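Purine nucleoside phosphorylase (Thermus thermophilus, PDB 1ODK) probably catalyses the reversible phosphorolysis of purine nucleosides, with phosphate cleaving the glycosidic bond to release the free base and a sugar 1-phosphate. Local coordinates at residues B[110-115]-B[168-173]; B[127-132]-B[184-189]; B[136-141]-B[148-153]; B[157-162]-B[178-183]. All coordinates share one frame; numbering follows the deposited sequence.

Contact 1 of 4, residues B[110-115]-B[168-173]; sequences VPLDGT and RAWARY
The backbones around Val110 and Trp170 keep well apart: even this nearest pair of CA atoms is separated by 9.8 Å, so the contact depends on how far the side chains extend. One segment starts on strand 108-112. Pro111 is the centre of an inverse gamma turn, marked by a weak bond of 3.1 Å from Leu112 N to Val110 O, and Asp113 then takes the N-cap position of helix 114-120. The other segment lies on helix 164-171 and the turn after it, where Tyr173 N bonds to Trp170 O at 2.8 Å.

The large indole of Trp170 bridges the gap. Helix 164-171 is the crossover of a beta-alpha-beta unit whose parallel strands, 152-156 and 175-179, are neighbours in the central sheet of this phosphorylase fold; Trp170 thus reaches from the crossover past its own unit to strand 108-112, which pairs with 152-156 in the same sheet. Leu112 and the indole run alongside, head to tail. Leu112 CD2 meets Trp170 CZ2 at 3.7 Å, while Leu112 CD1 lies over one ring face, displaced toward the rim beside NE1 and CE2. Val110 comes in at the far end of the benzo ring, with CG1 4.0 Å from Trp170 CZ3; chi1 of 173° sets this methyl opposite the backbone N and directs it at the indole.

Val175 touches both Val110 and Trp170, as does Pro124 of the second subunit. A glycerol, probably from the crystallisation liquor, lies about 4 Å from the Trp170 side chain.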
loop_
_atom_site.group_PDB
_atom_site.type_symbol
_atom_site.label_atom_id
_atom_site.label_comp_id
_atom_site.label_asym_id
_atom_site.label_seq_id
_atom_site.Cartn_x
_atom_site.Cartn_y
_atom_site.Cartn_z
ATOM N N VAL B 110 -6.405 -12.348 12.198
ATOM C CA VAL B 110 -5.625 -11.322 11.509
ATOM C C VAL B 110 -5.707 -11.683 10.028
ATOM O O VAL B 110 -5.355 -12.792 9.635
ATOM C CB VAL B 110 -4.153 -11.322 11.984
ATOM C CG1 VAL B 110 -3.319 -10.368 11.140
ATOM C CG2 VAL B 110 -4.092 -10.903 13.447
ATOM N N PRO B 111 -6.190 -10.753 9.189
ATOM C CA PRO B 111 -6.309 -11.037 7.758
ATOM C C PRO B 111 -5.036 -10.864 6.931
ATOM O O PRO B 111 -4.804 -9.805 6.349
ATOM C CB PRO B 111 -7.421 -10.096 7.323
ATOM C CG PRO B 111 -7.133 -8.870 8.142
ATOM C CD PRO B 111 -6.747 -9.424 9.516
ATOM N N LEU B 112 -4.220 -11.912 6.875
ATOM C CA LEU B 112 -2.985 -11.872 6.096
ATOM C C LEU B 112 -3.220 -12.514 4.729
ATOM O O LEU B 112 -2.272 -12.852 4.019
ATOM C CB LEU B 112 -1.872 -12.632 6.822
ATOM C CG LEU B 112 -1.490 -12.149 8.222
ATOM C CD1 LEU B 112 -0.325 -12.985 8.735
ATOM C CD2 LEU B 112 -1.114 -10.674 8.180
ATOM N N ASP B 113 -4.492 -12.663 4.367
ATOM C CA ASP B 113 -4.880 -13.300 3.109
ATOM C C ASP B 113 -5.414 -12.329 2.052
ATOM O O ASP B 113 -5.938 -11.261 2.375
ATOM C CB ASP B 113 -5.953 -14.349 3.392
ATOM C CG ASP B 113 -7.276 -13.723 3.765
ATOM O OD1 ASP B 113 -8.256 -13.940 3.024
ATOM O OD2 ASP B 113 -7.333 -13.009 4.791
ATOM N N GLY B 114 -5.307 -12.726 0.786
ATOM C CA GLY B 114 -5.773 -11.878 -0.299
ATOM C C GLY B 114 -7.257 -11.965 -0.613
ATOM O O GLY B 114 -7.791 -11.123 -1.332
ATOM N N THR B 115 -7.935 -12.985 -0.096
ATOM C CA THR B 115 -9.360 -13.116 -0.354
ATOM C C THR B 115 -10.129 -12.028 0.390
ATOM O O THR B 115 -10.978 -11.356 -0.191
ATOM C CB THR B 115 -9.889 -14.511 0.069
ATOM O OG1 THR B 115 -9.194 -15.520 -0.671
ATOM C CG2 THR B 115 -11.385 -14.631 -0.221
ATOM N N ARG B 168 6.996 -15.824 15.792
ATOM C CA ARG B 168 7.246 -15.303 17.134
ATOM C C ARG B 168 6.955 -13.811 17.205
ATOM O O ARG B 168 6.447 -13.322 18.215
ATOM C CB ARG B 168 8.696 -15.554 17.561
ATOM C CG ARG B 168 9.129 -17.005 17.493
ATOM C CD ARG B 168 10.407 -17.228 18.294
ATOM N NE ARG B 168 11.200 -18.339 17.775
ATOM C CZ ARG B 168 12.057 -18.233 16.766
ATOM N NH1 ARG B 168 12.237 -17.063 16.168
ATOM N NH2 ARG B 168 12.738 -19.294 16.354
ATOM N N ALA B 169 7.283 -13.090 16.137
ATOM C CA ALA B 169 7.029 -11.654 16.085
ATOM C C ALA B 169 5.526 -11.394 16.174
ATOM O O ALA B 169 5.081 -10.509 16.910
ATOM C CB ALA B 169 7.590 -11.062 14.792
ATOM N N TRP B 170 4.744 -12.162 15.419
ATOM C CA TRP B 170 3.291 -12.010 15.434
ATOM C C TRP B 170 2.694 -12.368 16.795
ATOM O O TRP B 170 1.700 -11.776 17.217
ATOM C CB TRP B 170 2.649 -12.877 14.344
ATOM C CG TRP B 170 2.579 -12.189 13.012
ATOM C CD1 TRP B 170 3.295 -12.491 11.886
ATOM C CD2 TRP B 170 1.767 -11.058 12.680
ATOM N NE1 TRP B 170 2.976 -11.616 10.875
ATOM C CE2 TRP B 170 2.041 -10.727 11.336
ATOM C CE3 TRP B 170 0.834 -10.291 13.390
ATOM C CZ2 TRP B 170 1.414 -9.659 10.686
ATOM C CZ3 TRP B 170 0.211 -9.225 12.741
ATOM C CH2 TRP B 170 0.506 -8.922 11.404
ATOM N N ALA B 171 3.297 -13.336 17.480
ATOM C CA ALA B 171 2.803 -13.741 18.794
ATOM C C ALA B 171 2.896 -12.573 19.775
ATOM O O ALA B 171 2.093 -12.465 20.701
ATOM C CB ALA B 171 3.598 -14.933 19.323
ATOM N N ARG B 172 3.874 -11.698 19.565
ATOM C CA ARG B 172 4.042 -10.544 20.440
ATOM C C ARG B 172 2.883 -9.574 20.250
ATOM O O ARG B 172 2.693 -8.658 21.048
ATOM C CB ARG B 172 5.383 -9.848 20.170
ATOM C CG ARG B 172 6.589 -10.682 20.600
ATOM C CD ARG B 172 7.856 -9.840 20.715
ATOM N NE ARG B 172 8.458 -9.534 19.420
ATOM C CZ ARG B 172 9.244 -10.367 18.743
ATOM N NH1 ARG B 172 9.529 -11.566 19.239
ATOM N NH2 ARG B 172 9.750 -10.002 17.572
ATOM N N TYR B 173 2.099 -9.792 19.196
ATOM C CA TYR B 173 0.940 -8.954 18.921
ATOM C C TYR B 173 -0.364 -9.701 19.213
ATOM O O TYR B 173 -1.441 -9.273 18.801
ATOM C CB TYR B 173 0.974 -8.466 17.470
ATOM C CG TYR B 173 2.049 -7.431 17.246
ATOM C CD1 TYR B 173 1.755 -6.069 17.293
ATOM C CD2 TYR B 173 3.378 -7.812 17.057
ATOM C CE1 TYR B 173 2.757 -5.110 17.163
ATOM C CE2 TYR B 173 4.392 -6.860 16.929
ATOM C CZ TYR B 173 4.072 -5.511 16.984
ATOM O OH TYR B 173 5.070 -4.569 16.878
#

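Contact 2 of 4, residues B[127-132]-B[184-189]; sequences PVPDPE and ALFLLG
Pro129 runs alongside Phe186 in the same direction, and its ring rests on one face of the phenyl group. The fit shows how a proline can treat an aromatic ring as a platform. Pro129 CD sits 3.9 Å from the centroid of the Phe186 ring and 19° off its normal, a CH-pi contact, while Pro129 CB approaches Phe186 CE2 to 3.5 Å. The peptide before the proline shares the same face: Pro129 N is over the ring centre and Val128 C nearer the rim. Phe186 reaches this position with CG anti to its own carbonyl carbon (chi1 -70°), which carries the ring off the helix and under the incoming loop. Pro127 adds a contact closer to the helix, its CB 3.9 Å from Phe186 CB.

Polar backbone atoms are joined through solvent. One water donates to both Val128 O, at 2.7 Å, and Phe186 O, at 2.6 Å; a second accepts from Val128 N at 2.9 Å and gives Phe186 O a weak bond.

Just beyond the proline, Asp130 N-caps helix 131-144, so the loop passes straight from the phenyl platform into that helix. Phe186 itself projects from helix 182-192 toward the sheet, touching Ala109 of strand 108-112 and both Thr196 and Ala198 of strand 195-205, while other residues of its helix pack on helices 67-79 and 114-120.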
loop_
_atom_site.group_PDB
_atom_site.type_symbol
_atom_site.label_atom_id
_atom_site.label_comp_id
_atom_site.label_asym_id
_atom_site.label_seq_id
_atom_site.Cartn_x
_atom_site.Cartn_y
_atom_site.Cartn_z
ATOM N N PRO B 127 -11.574 -9.134 11.220
ATOM C CA PRO B 127 -12.397 -10.341 11.080
ATOM C C PRO B 127 -12.696 -10.953 12.439
ATOM O O PRO B 127 -11.775 -11.316 13.166
ATOM C CB PRO B 127 -11.524 -11.268 10.227
ATOM C CG PRO B 127 -10.654 -10.300 9.434
ATOM C CD PRO B 127 -10.311 -9.260 10.477
ATOM N N VAL B 128 -13.979 -11.053 12.777
ATOM C CA VAL B 128 -14.404 -11.639 14.043
ATOM C C VAL B 128 -15.599 -12.566 13.832
ATOM O O VAL B 128 -16.390 -12.386 12.911
ATOM C CB VAL B 128 -14.794 -10.555 15.088
ATOM C CG1 VAL B 128 -13.556 -9.787 15.531
ATOM C CG2 VAL B 128 -15.829 -9.606 14.504
ATOM N N PRO B 129 -15.732 -13.588 14.682
ATOM C CA PRO B 129 -16.848 -14.530 14.563
ATOM C C PRO B 129 -18.147 -13.868 15.015
ATOM O O PRO B 129 -18.143 -12.726 15.487
ATOM C CB PRO B 129 -16.435 -15.660 15.500
ATOM C CG PRO B 129 -15.713 -14.909 16.604
ATOM C CD PRO B 129 -14.848 -13.947 15.805
ATOM N N ASP B 130 -19.262 -14.569 14.845
ATOM C CA ASP B 130 -20.537 -14.045 15.313
ATOM C C ASP B 130 -20.374 -14.058 16.837
ATOM O O ASP B 130 -19.856 -15.022 17.394
ATOM C CB ASP B 130 -21.678 -14.975 14.915
ATOM C CG ASP B 130 -22.963 -14.627 15.618
ATOM O OD1 ASP B 130 -23.550 -13.574 15.292
ATOM O OD2 ASP B 130 -23.369 -15.398 16.509
ATOM N N PRO B 131 -20.818 -13.000 17.533
ATOM C CA PRO B 131 -20.632 -13.047 18.987
ATOM C C PRO B 131 -21.277 -14.222 19.723
ATOM O O PRO B 131 -20.650 -14.814 20.605
ATOM C CB PRO B 131 -21.143 -11.676 19.460
ATOM C CG PRO B 131 -22.026 -11.197 18.340
ATOM C CD PRO B 131 -21.342 -11.694 17.097
ATOM N N GLU B 132 -22.506 -14.574 19.357
ATOM C CA GLU B 132 -23.194 -15.685 20.015
ATOM C C GLU B 132 -22.479 -17.019 19.788
ATOM O O GLU B 132 -22.299 -17.802 20.723
ATOM C CB GLU B 132 -24.642 -15.783 19.526
ATOM C CG GLU B 132 -25.549 -14.640 19.971
ATOM C CD GLU B 132 -25.708 -14.559 21.484
ATOM O OE1 GLU B 132 -25.369 -15.542 22.179
ATOM O OE2 GLU B 132 -26.186 -13.515 21.977
ATOM N N ALA B 184 -11.670 -15.137 6.109
ATOM C CA ALA B 184 -12.705 -15.075 5.071
ATOM C C ALA B 184 -14.075 -15.511 5.583
ATOM O O ALA B 184 -15.098 -14.918 5.238
ATOM C CB ALA B 184 -12.298 -15.938 3.859
ATOM N N LEU B 185 -14.095 -16.558 6.397
ATOM C CA LEU B 185 -15.353 -17.042 6.953
ATOM C C LEU B 185 -15.989 -15.934 7.794
ATOM O O LEU B 185 -17.176 -15.635 7.653
ATOM C CB LEU B 185 -15.099 -18.267 7.831
ATOM C CG LEU B 185 -16.282 -18.824 8.627
ATOM C CD1 LEU B 185 -17.344 -19.383 7.680
ATOM C CD2 LEU B 185 -15.766 -19.909 9.571
ATOM N N PHE B 186 -15.186 -15.326 8.661
ATOM C CA PHE B 186 -15.669 -14.261 9.538
ATOM C C PHE B 186 -16.206 -13.087 8.725
ATOM O O PHE B 186 -17.291 -12.578 9.006
ATOM C CB PHE B 186 -14.542 -13.794 10.473
ATOM C CG PHE B 186 -14.155 -14.809 11.527
ATOM C CD1 PHE B 186 -13.016 -14.623 12.304
ATOM C CD2 PHE B 186 -14.937 -15.945 11.748
ATOM C CE1 PHE B 186 -12.655 -15.551 13.287
ATOM C CE2 PHE B 186 -14.590 -16.877 12.725
ATOM C CZ PHE B 186 -13.445 -16.680 13.494
ATOM N N LEU B 187 -15.443 -12.661 7.722
ATOM C CA LEU B 187 -15.859 -11.555 6.864
ATOM C C LEU B 187 -17.179 -11.881 6.177
ATOM O O LEU B 187 -18.121 -11.083 6.199
ATOM C CB LEU B 187 -14.790 -11.271 5.800
ATOM C CG LEU B 187 -15.169 -10.217 4.752
ATOM C CD1 LEU B 187 -15.395 -8.885 5.447
ATOM C CD2 LEU B 187 -14.071 -10.096 3.696
ATOM N N LEU B 188 -17.248 -13.056 5.559
ATOM C CA LEU B 188 -18.463 -13.453 4.859
ATOM C C LEU B 188 -19.648 -13.594 5.805
ATOM O O LEU B 188 -20.792 -13.375 5.407
ATOM C CB LEU B 188 -18.229 -14.758 4.089
ATOM C CG LEU B 188 -17.346 -14.560 2.849
ATOM C CD1 LEU B 188 -17.031 -15.903 2.206
ATOM C CD2 LEU B 188 -18.060 -13.641 1.853
ATOM N N GLY B 189 -19.379 -13.958 7.055
ATOM C CA GLY B 189 -20.457 -14.083 8.020
ATOM C C GLY B 189 -21.159 -12.741 8.170
ATOM O O GLY B 189 -22.394 -12.657 8.171
HETATM O O HOH W 1 -18.511 -12.804 11.334
HETATM O O HOH W 2 -15.885 -10.087 10.830
#

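Contact 3 of 4, residues B[136-141]-B[148-153]; sequences ALWRRA and HRVGLV
Val150 and Trp138 meet at about a right angle, a methyl set over a flat indole. Val150 CG2 stands 3.6 Å from the centroid of the five-membered ring of Trp138, 13° off the normal. A second CH-pi contact reverses the roles, for here the helix offers the methyl: Ala141 CB lies over the centre of the His148 ring, 3.9 Å from its centroid. Trp138 CD1 faces the edge of that imidazole, 4.2 Å from His148 NE2. One water links the two rings, accepting from Trp138 NE1 at 2.8 Å in the indole plane and bonding His148 NE2 at 2.8 Å.

Helix 131-144 here lies against the strand that follows it in the chain; the axes of helix 136-141 and strand 148-150 come within 9.9 Å and run roughly antiparallel, at 152°. At Gly151 the chain turns a corner and continues into strand 152-156.

Behind this first shell, Trp138 swings its indole over the strand with CG anti to the backbone N (chi1 -168°). The imidazole of His148 is fixed by a bond from ND1 to Tyr146 O. Arg135 of the second subunit makes a cation-pi contact with Trp138, and Pro131 of that subunit packs on Trp138 and Val150.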
loop_
_atom_site.group_PDB
_atom_site.type_symbol
_atom_site.label_atom_id
_atom_site.label_comp_id
_atom_site.label_asym_id
_atom_site.label_seq_id
_atom_site.Cartn_x
_atom_site.Cartn_y
_atom_site.Cartn_z
ATOM N N ALA B 136 -20.779 -19.415 22.591
ATOM C CA ALA B 136 -21.159 -20.818 22.734
ATOM C C ALA B 136 -19.958 -21.753 22.639
ATOM O O ALA B 136 -19.867 -22.725 23.387
ATOM C CB ALA B 136 -22.202 -21.189 21.679
ATOM N N LEU B 137 -19.041 -21.472 21.715
ATOM C CA LEU B 137 -17.850 -22.304 21.563
ATOM C C LEU B 137 -16.991 -22.222 22.825
ATOM O O LEU B 137 -16.473 -23.231 23.309
ATOM C CB LEU B 137 -17.032 -21.856 20.345
ATOM C CG LEU B 137 -17.612 -22.169 18.959
ATOM C CD1 LEU B 137 -16.821 -21.430 17.872
ATOM C CD2 LEU B 137 -17.571 -23.683 18.729
ATOM N N TRP B 138 -16.848 -21.012 23.359
ATOM C CA TRP B 138 -16.059 -20.798 24.570
ATOM C C TRP B 138 -16.709 -21.542 25.743
ATOM O O TRP B 138 -16.040 -22.268 26.484
ATOM C CB TRP B 138 -15.989 -19.298 24.875
ATOM C CG TRP B 138 -14.976 -18.906 25.912
ATOM C CD1 TRP B 138 -14.289 -19.734 26.756
ATOM C CD2 TRP B 138 -14.566 -17.571 26.238
ATOM N NE1 TRP B 138 -13.477 -18.995 27.586
ATOM C CE2 TRP B 138 -13.629 -17.665 27.291
ATOM C CE3 TRP B 138 -14.904 -16.303 25.742
ATOM C CZ2 TRP B 138 -13.020 -16.537 27.861
ATOM C CZ3 TRP B 138 -14.300 -15.176 26.310
ATOM C CH2 TRP B 138 -13.368 -15.305 27.359
ATOM N N ARG B 139 -18.015 -21.358 25.903
ATOM C CA ARG B 139 -18.752 -22.011 26.983
ATOM C C ARG B 139 -18.675 -23.533 26.926
ATOM O O ARG B 139 -18.520 -24.194 27.959
ATOM C CB ARG B 139 -20.218 -21.578 26.959
ATOM C CG ARG B 139 -20.443 -20.200 27.543
ATOM C CD ARG B 139 -21.878 -19.749 27.375
ATOM N NE ARG B 139 -22.111 -18.457 28.013
ATOM C CZ ARG B 139 -23.236 -17.761 27.899
ATOM N NH1 ARG B 139 -24.235 -18.233 27.166
ATOM N NH2 ARG B 139 -23.364 -16.596 28.522
ATOM N N ARG B 140 -18.796 -24.094 25.729
ATOM C CA ARG B 140 -18.731 -25.544 25.588
ATOM C C ARG B 140 -17.317 -26.058 25.859
ATOM O O ARG B 140 -17.143 -27.121 26.455
ATOM C CB ARG B 140 -19.192 -25.970 24.189
ATOM C CG ARG B 140 -20.681 -25.759 23.910
ATOM C CD ARG B 140 -21.556 -26.436 24.968
ATOM N NE ARG B 140 -21.958 -25.503 26.020
ATOM C CZ ARG B 140 -22.259 -25.853 27.269
ATOM N NH1 ARG B 140 -22.200 -27.126 27.640
ATOM N NH2 ARG B 140 -22.620 -24.924 28.149
ATOM N N ALA B 141 -16.309 -25.309 25.421
ATOM C CA ALA B 141 -14.921 -25.705 25.646
ATOM C C ALA B 141 -14.656 -25.756 27.152
ATOM O O ALA B 141 -14.003 -26.675 27.650
ATOM C CB ALA B 141 -13.974 -24.712 24.983
ATOM N N HIS B 148 -7.564 -25.476 26.445
ATOM C CA HIS B 148 -7.831 -24.563 25.342
ATOM C C HIS B 148 -7.424 -23.136 25.658
ATOM O O HIS B 148 -7.174 -22.786 26.812
ATOM C CB HIS B 148 -9.321 -24.568 25.007
ATOM C CG HIS B 148 -10.178 -24.002 26.095
ATOM N ND1 HIS B 148 -10.373 -24.645 27.298
ATOM C CD2 HIS B 148 -10.853 -22.831 26.180
ATOM C CE1 HIS B 148 -11.132 -23.894 28.079
ATOM N NE2 HIS B 148 -11.436 -22.788 27.424
ATOM N N ARG B 149 -7.372 -22.319 24.613
ATOM C CA ARG B 149 -7.035 -20.907 24.730
ATOM C C ARG B 149 -8.073 -20.134 23.921
ATOM O O ARG B 149 -8.719 -20.687 23.028
ATOM C CB ARG B 149 -5.629 -20.633 24.175
ATOM C CG ARG B 149 -4.484 -21.271 24.962
ATOM C CD ARG B 149 -4.391 -20.700 26.370
ATOM N NE ARG B 149 -4.215 -19.250 26.351
ATOM C CZ ARG B 149 -3.093 -18.632 25.990
ATOM N NH1 ARG B 149 -2.030 -19.338 25.623
ATOM N NH2 ARG B 149 -3.045 -17.306 25.971
ATOM N N VAL B 150 -8.241 -18.859 24.247
ATOM C CA VAL B 150 -9.189 -18.013 23.543
ATOM C C VAL B 150 -8.437 -16.771 23.067
ATOM O O VAL B 150 -7.843 -16.043 23.865
ATOM C CB VAL B 150 -10.357 -17.601 24.469
ATOM C CG1 VAL B 150 -11.361 -16.751 23.706
ATOM C CG2 VAL B 150 -11.036 -18.849 25.029
ATOM N N GLY B 151 -8.446 -16.540 21.761
ATOM C CA GLY B 151 -7.740 -15.384 21.246
ATOM C C GLY B 151 -7.609 -15.320 19.741
ATOM O O GLY B 151 -8.380 -15.927 18.994
ATOM N N LEU B 152 -6.602 -14.578 19.300
ATOM C CA LEU B 152 -6.359 -14.379 17.880
ATOM C C LEU B 152 -5.594 -15.467 17.161
ATOM O O LEU B 152 -4.704 -16.108 17.723
ATOM C CB LEU B 152 -5.583 -13.077 17.658
ATOM C CG LEU B 152 -6.242 -11.735 17.951
ATOM C CD1 LEU B 152 -5.198 -10.633 17.774
ATOM C CD2 LEU B 152 -7.432 -11.527 17.016
ATOM N N VAL B 153 -5.956 -15.655 15.896
ATOM C CA VAL B 153 -5.246 -16.569 15.022
ATOM C C VAL B 153 -4.936 -15.650 13.850
ATOM O O VAL B 153 -5.451 -14.533 13.781
ATOM C CB VAL B 153 -6.114 -17.772 14.524
ATOM C CG1 VAL B 153 -6.486 -18.670 15.697
ATOM C CG2 VAL B 153 -7.358 -17.275 13.791
HETATM O O HOH W 3 -11.778 -20.604 29.116
#

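Contact 4 of 4, residues B[157-162]-B[178-183]; sequences DAFYAT and FEMEAS
Glu179 OE1 is gripped by Ala182 N, Glu181 N and Arg87, and beside it Met180 crosses to Asp157 and Phe159 of the facing loop. Glu179 OE1 offers Ala182 N its syn lone pair in a nearly straight bond (2.8 Å, 167°), whereas Glu181 N reaches the same OE1 at 3.0 Å from above the carboxylate plane. Arg87 makes a salt bridge to that oxygen and another to Glu181, so the carboxylate of Glu179 holds together the passage from strand 175-179 into helix 182-192.

These bonds hold the two residues after Met180, whose own N has a weak bond to Glu181 OE2. The Met180 side chain is extended as far as the sulfur and then bends (chi3 68°), bringing CE to 3.4 Å from Asp157 O. Met180 SD lies 3.9 Å from Phe159 CD1 and 5.2 Å from the centroid of the Phe159 ring, an oblique Met-aromatic contact in which the two side chains cross at about a right angle. Farther along, Thr162 CG2 lies over one face of the Phe178 ring, off toward its rim, and Thr162 OG1 is taken by Glu156.

His5 of the third subunit meets Phe159 edge-to-face, and Gln118 of that subunit bonds to the backbone N of Asp157 and Ala158. In hexameric relatives the nucleoside pocket lies at such a subunit interface, and the setting here is consistent with that. Chemically, no direct polar bond joins the two segments: they touch through the Met180 thioether and the Thr162 methyl, while the polar bonds of Glu179 and Glu181 stay within the turn or run to Arg87, Ser155 and Gly66.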
loop_
_atom_site.group_PDB
_atom_site.type_symbol
_atom_site.label_atom_id
_atom_site.label_comp_id
_atom_site.label_asym_id
_atom_site.label_seq_id
_atom_site.Cartn_x
_atom_site.Cartn_y
_atom_site.Cartn_z
ATOM N N ASP B 157 -1.940 -16.904 3.498
ATOM C CA ASP B 157 -2.035 -17.503 2.165
ATOM C C ASP B 157 -0.861 -18.421 1.834
ATOM O O ASP B 157 -1.048 -19.479 1.234
ATOM C CB ASP B 157 -2.089 -16.409 1.089
ATOM C CG ASP B 157 -3.474 -15.821 0.908
ATOM O OD1 ASP B 157 -3.582 -14.771 0.240
ATOM O OD2 ASP B 157 -4.452 -16.405 1.419
ATOM N N ALA B 158 0.346 -18.005 2.214
ATOM C CA ALA B 158 1.558 -18.774 1.915
ATOM C C ALA B 158 2.101 -19.595 3.083
ATOM O O ALA B 158 2.992 -19.157 3.814
ATOM C CB ALA B 158 2.647 -17.836 1.382
ATOM N N PHE B 159 1.556 -20.799 3.227
ATOM C CA PHE B 159 1.932 -21.746 4.276
ATOM C C PHE B 159 3.449 -21.860 4.455
ATOM O O PHE B 159 3.960 -21.820 5.574
ATOM C CB PHE B 159 1.354 -23.122 3.916
ATOM C CG PHE B 159 1.549 -24.173 4.974
ATOM C CD1 PHE B 159 0.639 -24.306 6.020
ATOM C CD2 PHE B 159 2.633 -25.043 4.917
ATOM C CE1 PHE B 159 0.809 -25.293 6.995
ATOM C CE2 PHE B 159 2.813 -26.034 5.891
ATOM C CZ PHE B 159 1.901 -26.160 6.928
ATOM N N TYR B 160 4.168 -21.999 3.348
ATOM C CA TYR B 160 5.610 -22.168 3.410
ATOM C C TYR B 160 6.454 -20.896 3.440
ATOM O O TYR B 160 7.672 -20.971 3.389
ATOM C CB TYR B 160 6.071 -23.087 2.268
ATOM C CG TYR B 160 5.678 -24.534 2.487
ATOM C CD1 TYR B 160 4.599 -25.108 1.807
ATOM C CD2 TYR B 160 6.352 -25.312 3.430
ATOM C CE1 TYR B 160 4.202 -26.427 2.069
ATOM C CE2 TYR B 160 5.962 -26.622 3.700
ATOM C CZ TYR B 160 4.889 -27.173 3.021
ATOM O OH TYR B 160 4.502 -28.462 3.321
ATOM N N ALA B 161 5.813 -19.737 3.541
ATOM C CA ALA B 161 6.546 -18.478 3.591
ATOM C C ALA B 161 6.869 -18.060 5.028
ATOM O O ALA B 161 7.927 -17.491 5.295
ATOM C CB ALA B 161 5.738 -17.373 2.903
ATOM N N THR B 162 5.964 -18.348 5.953
ATOM C CA THR B 162 6.154 -17.956 7.348
ATOM C C THR B 162 7.251 -18.701 8.102
ATOM O O THR B 162 7.196 -19.916 8.259
ATOM C CB THR B 162 4.835 -18.085 8.126
ATOM O OG1 THR B 162 3.836 -17.289 7.476
ATOM C CG2 THR B 162 5.000 -17.595 9.568
ATOM N N PHE B 178 -1.342 -19.929 13.474
ATOM C CA PHE B 178 -1.643 -19.613 12.085
ATOM C C PHE B 178 -2.490 -20.702 11.437
ATOM O O PHE B 178 -2.271 -21.889 11.656
ATOM C CB PHE B 178 -0.356 -19.477 11.258
ATOM C CG PHE B 178 0.441 -18.249 11.561
ATOM C CD1 PHE B 178 1.124 -18.125 12.766
ATOM C CD2 PHE B 178 0.502 -17.209 10.641
ATOM C CE1 PHE B 178 1.861 -16.978 13.054
ATOM C CE2 PHE B 178 1.237 -16.055 10.918
ATOM C CZ PHE B 178 1.916 -15.942 12.128
ATOM N N GLU B 179 -3.465 -20.285 10.639
ATOM C CA GLU B 179 -4.303 -21.225 9.906
ATOM C C GLU B 179 -4.585 -20.542 8.567
ATOM O O GLU B 179 -3.952 -19.527 8.263
ATOM C CB GLU B 179 -5.572 -21.584 10.696
ATOM C CG GLU B 179 -6.325 -20.425 11.293
ATOM C CD GLU B 179 -7.221 -19.756 10.288
ATOM O OE1 GLU B 179 -8.179 -20.409 9.822
ATOM O OE2 GLU B 179 -6.963 -18.583 9.964
ATOM N N MET B 180 -5.506 -21.054 7.761
ATOM C CA MET B 180 -5.702 -20.446 6.445
ATOM C C MET B 180 -7.142 -20.269 5.973
ATOM O O MET B 180 -7.396 -20.280 4.767
ATOM C CB MET B 180 -4.944 -21.287 5.403
ATOM C CG MET B 180 -3.456 -21.490 5.712
ATOM S SD MET B 180 -2.650 -22.704 4.619
ATOM C CE MET B 180 -2.702 -21.808 3.066
ATOM N N GLU B 181 -8.084 -20.085 6.889
ATOM C CA GLU B 181 -9.473 -19.959 6.460
ATOM C C GLU B 181 -10.358 -18.999 7.249
ATOM O O GLU B 181 -11.273 -18.387 6.693
ATOM C CB GLU B 181 -10.137 -21.343 6.478
ATOM C CG GLU B 181 -9.592 -22.349 5.463
ATOM C CD GLU B 181 -8.300 -23.031 5.889
ATOM O OE1 GLU B 181 -7.710 -23.727 5.038
ATOM O OE2 GLU B 181 -7.875 -22.889 7.061
ATOM N N ALA B 182 -10.086 -18.873 8.541
ATOM C CA ALA B 182 -10.896 -18.051 9.434
ATOM C C ALA B 182 -11.265 -16.633 9.005
ATOM O O ALA B 182 -12.435 -16.254 9.068
ATOM C CB ALA B 182 -10.247 -18.014 10.818
ATOM N N SER B 183 -10.285 -15.839 8.588
ATOM C CA SER B 183 -10.568 -14.463 8.192
ATOM C C SER B 183 -11.710 -14.337 7.172
ATOM O O SER B 183 -12.626 -13.530 7.359
ATOM C CB SER B 183 -9.298 -13.809 7.635
ATOM O OG SER B 183 -8.882 -14.461 6.452
#

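How the contacts relate
Contacts 1, 3 and 4 each include a strand of one mixed sheet; contact 2 joins the loop before helix 131-144 to helix 182-192. Contacts 1 and 4 are close neighbours, with centres about 9 Å apart, joined by bonds from Asp113 to Ser183 and from Gly114 to Asp157; contacts 3 and 4, about 20 Å apart, are the most distant pair. Contacts 2 and 3 share helix 131-144, contacts 2 and 4 helix 182-192. Along the chain the segments of contact 1 alternate with those of contacts 2 and 4; contact 3, nested within contacts 1 and 2, closes before contact 4 opens. Contacts 1 to 3 touch the second subunit and 1 and 4 the third, continuing the packing into the six-chain assembly.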